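Local coordinates for protein proline iminopeptidase (Streptomyces halstedii, PDB 3WMR) that acts as an amidohydrolase of the alpha/beta hydrolase fold on polyketide substrates, and is probably related to enzymes that release N-terminal proline from peptides, at residues T216-E219 with I220-D223. Sequence-based numbering, arbitrary orientation.
Sequences TFME and IYND
Ile220 reaches back one helical turn to Thr216, where the two side chains meet at a slant, with Ile220 CD1 4.2 Å from Thr216 CG2. With CG1 beside its own backbone N (chi1 -63°), the beta-branched isoleucine lays a stiff apolar arm along the turn, CG1 3.4 Å from Thr216 O, which also accepts the hydrogen bond from Ile220 N. Threonine suits its buried place because it is two-faced: the methyl meets Ile220, while OG1 hydrogen-bonds Thr59 OG1 and Tyr62 N and so ties the helix to a neighbouring loop. With an alanine at 220's place the CG1-CD1 arm is gone, which would probably leave Thr216 CG2 without its apolar neighbour. On another, exposed side, Met218 and Tyr221 run alongside each other; two successive folds of the flexible thioether chain (chi2 -55°, chi3 -56°) swing Met218 CE to 4.0 Å from Tyr221 CD2. Asn222 N binds Met218 O, and its short side chain sets ND2 2.9 Å from that oxygen. Asp223 N still bonds Glu219 O, but Asp223 leaves helical geometry, its carboxylate offering OD1 to Thr225 OG1 and OD2 to His89 ND1. These are the closing i to i+4 bonds of helix 211-222, part of the helical cap inserted between strands 143-149 and 258-263, as in other S33 peptidases; the side chain of Ile220 lies about 9 Å from that of Ser126, the predicted nucleophile.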
ATOM      1  N   THR A 216      -2.283  -1.813  12.427  1.00 29.74           N
ATOM      2  CA  THR A 216      -2.515  -0.739  11.454  1.00 28.95           C
ATOM      3  C   THR A 216      -3.984  -0.283  11.453  1.00 29.08           C
ATOM      4  O   THR A 216      -4.269   0.929  11.436  1.00 29.74           O
ATOM      5  CB  THR A 216      -2.031  -1.144  10.040  1.00 28.06           C
ATOM      6  OG1 THR A 216      -0.617  -0.922   9.941  1.00 27.89           O
ATOM      7  CG2 THR A 216      -2.697  -0.319   8.959  1.00 26.93           C
ATOM      8  N   PHE A 217      -4.902  -1.249  11.437  1.00 29.12           N
ATOM      9  CA  PHE A 217      -6.344  -0.990  11.500  1.00 30.06           C
ATOM     10  C   PHE A 217      -6.728  -0.024  12.639  1.00 30.32           C
ATOM     11  O   PHE A 217      -7.532   0.893  12.441  1.00 28.29           O
ATOM     12  CB  PHE A 217      -7.110  -2.312  11.630  1.00 32.02           C
ATOM     13  CG  PHE A 217      -8.546  -2.219  11.215  1.00 32.98           C
ATOM     14  CD1 PHE A 217      -8.897  -2.282   9.869  1.00 33.28           C
ATOM     15  CD2 PHE A 217      -9.552  -2.024  12.158  1.00 33.58           C
ATOM     16  CE1 PHE A 217     -10.225  -2.169   9.478  1.00 32.99           C
ATOM     17  CE2 PHE A 217     -10.880  -1.915  11.770  1.00 33.51           C
ATOM     18  CZ  PHE A 217     -11.217  -1.993  10.435  1.00 33.72           C
ATOM     19  N   MET A 218      -6.129  -0.212  13.821  1.00 31.69           N
ATOM     20  CA  MET A 218      -6.397   0.648  14.976  1.00 33.03           C
ATOM     21  C   MET A 218      -5.708   2.008  14.890  1.00 33.74           C
ATOM     22  O   MET A 218      -6.194   2.976  15.474  1.00 33.43           O
ATOM     23  CB  MET A 218      -6.009  -0.053  16.286  1.00 35.06           C
ATOM     24  CG  MET A 218      -6.897  -1.255  16.635  1.00 35.02           C
ATOM     25  SD  MET A 218      -8.669  -0.891  16.712  1.00 37.08           S
ATOM     26  CE  MET A 218      -8.693   0.440  17.917  1.00 37.47           C
ATOM     27  N   GLU A 219      -4.578   2.092  14.184  1.00 33.23           N
ATOM     28  CA  GLU A 219      -3.951   3.393  13.936  1.00 33.38           C
ATOM     29  C   GLU A 219      -4.851   4.261  13.061  1.00 31.56           C
ATOM     30  O   GLU A 219      -4.914   5.488  13.231  1.00 31.32           O
ATOM     31  CB  GLU A 219      -2.578   3.236  13.289  1.00 34.59           C
ATOM     32  CG  GLU A 219      -1.511   2.638  14.194  1.00 36.81           C
ATOM     33  CD  GLU A 219      -0.879   3.648  15.145  1.00 40.70           C
ATOM     34  OE1 GLU A 219      -0.838   4.861  14.844  1.00 42.86           O
ATOM     35  OE2 GLU A 219      -0.400   3.221  16.211  1.00 45.72           O
ATOM     36  N   ILE A 220      -5.552   3.623  12.130  1.00 29.90           N
ATOM     37  CA  ILE A 220      -6.510   4.322  11.270  1.00 29.45           C
ATOM     38  C   ILE A 220      -7.712   4.820  12.089  1.00 31.27           C
ATOM     39  O   ILE A 220      -8.145   5.980  11.963  1.00 30.76           O
ATOM     40  CB  ILE A 220      -6.959   3.420  10.106  1.00 28.66           C
ATOM     41  CG1 ILE A 220      -5.752   3.078   9.209  1.00 28.00           C
ATOM     42  CG2 ILE A 220      -8.029   4.114   9.278  1.00 28.55           C
ATOM     43  CD1 ILE A 220      -6.020   2.043   8.139  1.00 27.41           C
ATOM     44  N   TYR A 221      -8.249   3.952  12.939  1.00 32.49           N
ATOM     45  CA  TYR A 221      -9.327   4.365  13.836  1.00 34.84           C
ATOM     46  C   TYR A 221      -8.947   5.573  14.683  1.00 35.91           C
ATOM     47  O   TYR A 221      -9.756   6.469  14.882  1.00 36.24           O
ATOM     48  CB  TYR A 221      -9.736   3.235  14.774  1.00 35.76           C
ATOM     49  CG  TYR A 221     -10.715   3.707  15.835  1.00 37.20           C
ATOM     50  CD1 TYR A 221     -12.065   3.879  15.541  1.00 37.41           C
ATOM     51  CD2 TYR A 221     -10.280   4.020  17.120  1.00 38.15           C
ATOM     52  CE1 TYR A 221     -12.959   4.329  16.511  1.00 38.10           C
ATOM     53  CE2 TYR A 221     -11.163   4.472  18.085  1.00 38.68           C
ATOM     54  CZ  TYR A 221     -12.502   4.622  17.780  1.00 38.59           C
ATOM     55  OH  TYR A 221     -13.391   5.075  18.754  1.00 39.51           O
ATOM     56  N   ASN A 222      -7.727   5.581  15.206  1.00 37.79           N
ATOM     57  CA  ASN A 222      -7.354   6.604  16.179  1.00 40.01           C
ATOM     58  C   ASN A 222      -7.046   7.948  15.543  1.00 38.63           C
ATOM     59  O   ASN A 222      -7.262   8.970  16.173  1.00 38.05           O
ATOM     60  CB  ASN A 222      -6.221   6.124  17.081  1.00 42.94           C
ATOM     61  CG  ASN A 222      -6.716   5.197  18.194  1.00 46.81           C
ATOM     62  OD1 ASN A 222      -7.564   5.582  19.026  1.00 50.92           O
ATOM     63  ND2 ASN A 222      -6.193   3.971  18.217  1.00 46.28           N
ATOM     64  N   ASP A 223      -6.549   7.959  14.301  1.00 36.58           N
ATOM     65  CA  ASP A 223      -6.543   9.202  13.513  1.00 35.25           C
ATOM     66  C   ASP A 223      -6.926   8.924  12.061  1.00 34.30           C
ATOM     67  O   ASP A 223      -6.072   8.627  11.229  1.00 32.93           O
ATOM     68  CB  ASP A 223      -5.205   9.933  13.596  1.00 34.99           C
ATOM     69  CG  ASP A 223      -5.290  11.365  13.073  1.00 35.77           C
ATOM     70  OD1 ASP A 223      -6.297  11.714  12.400  1.00 34.88           O
ATOM     71  OD2 ASP A 223      -4.341  12.145  13.320  1.00 36.80           O
TER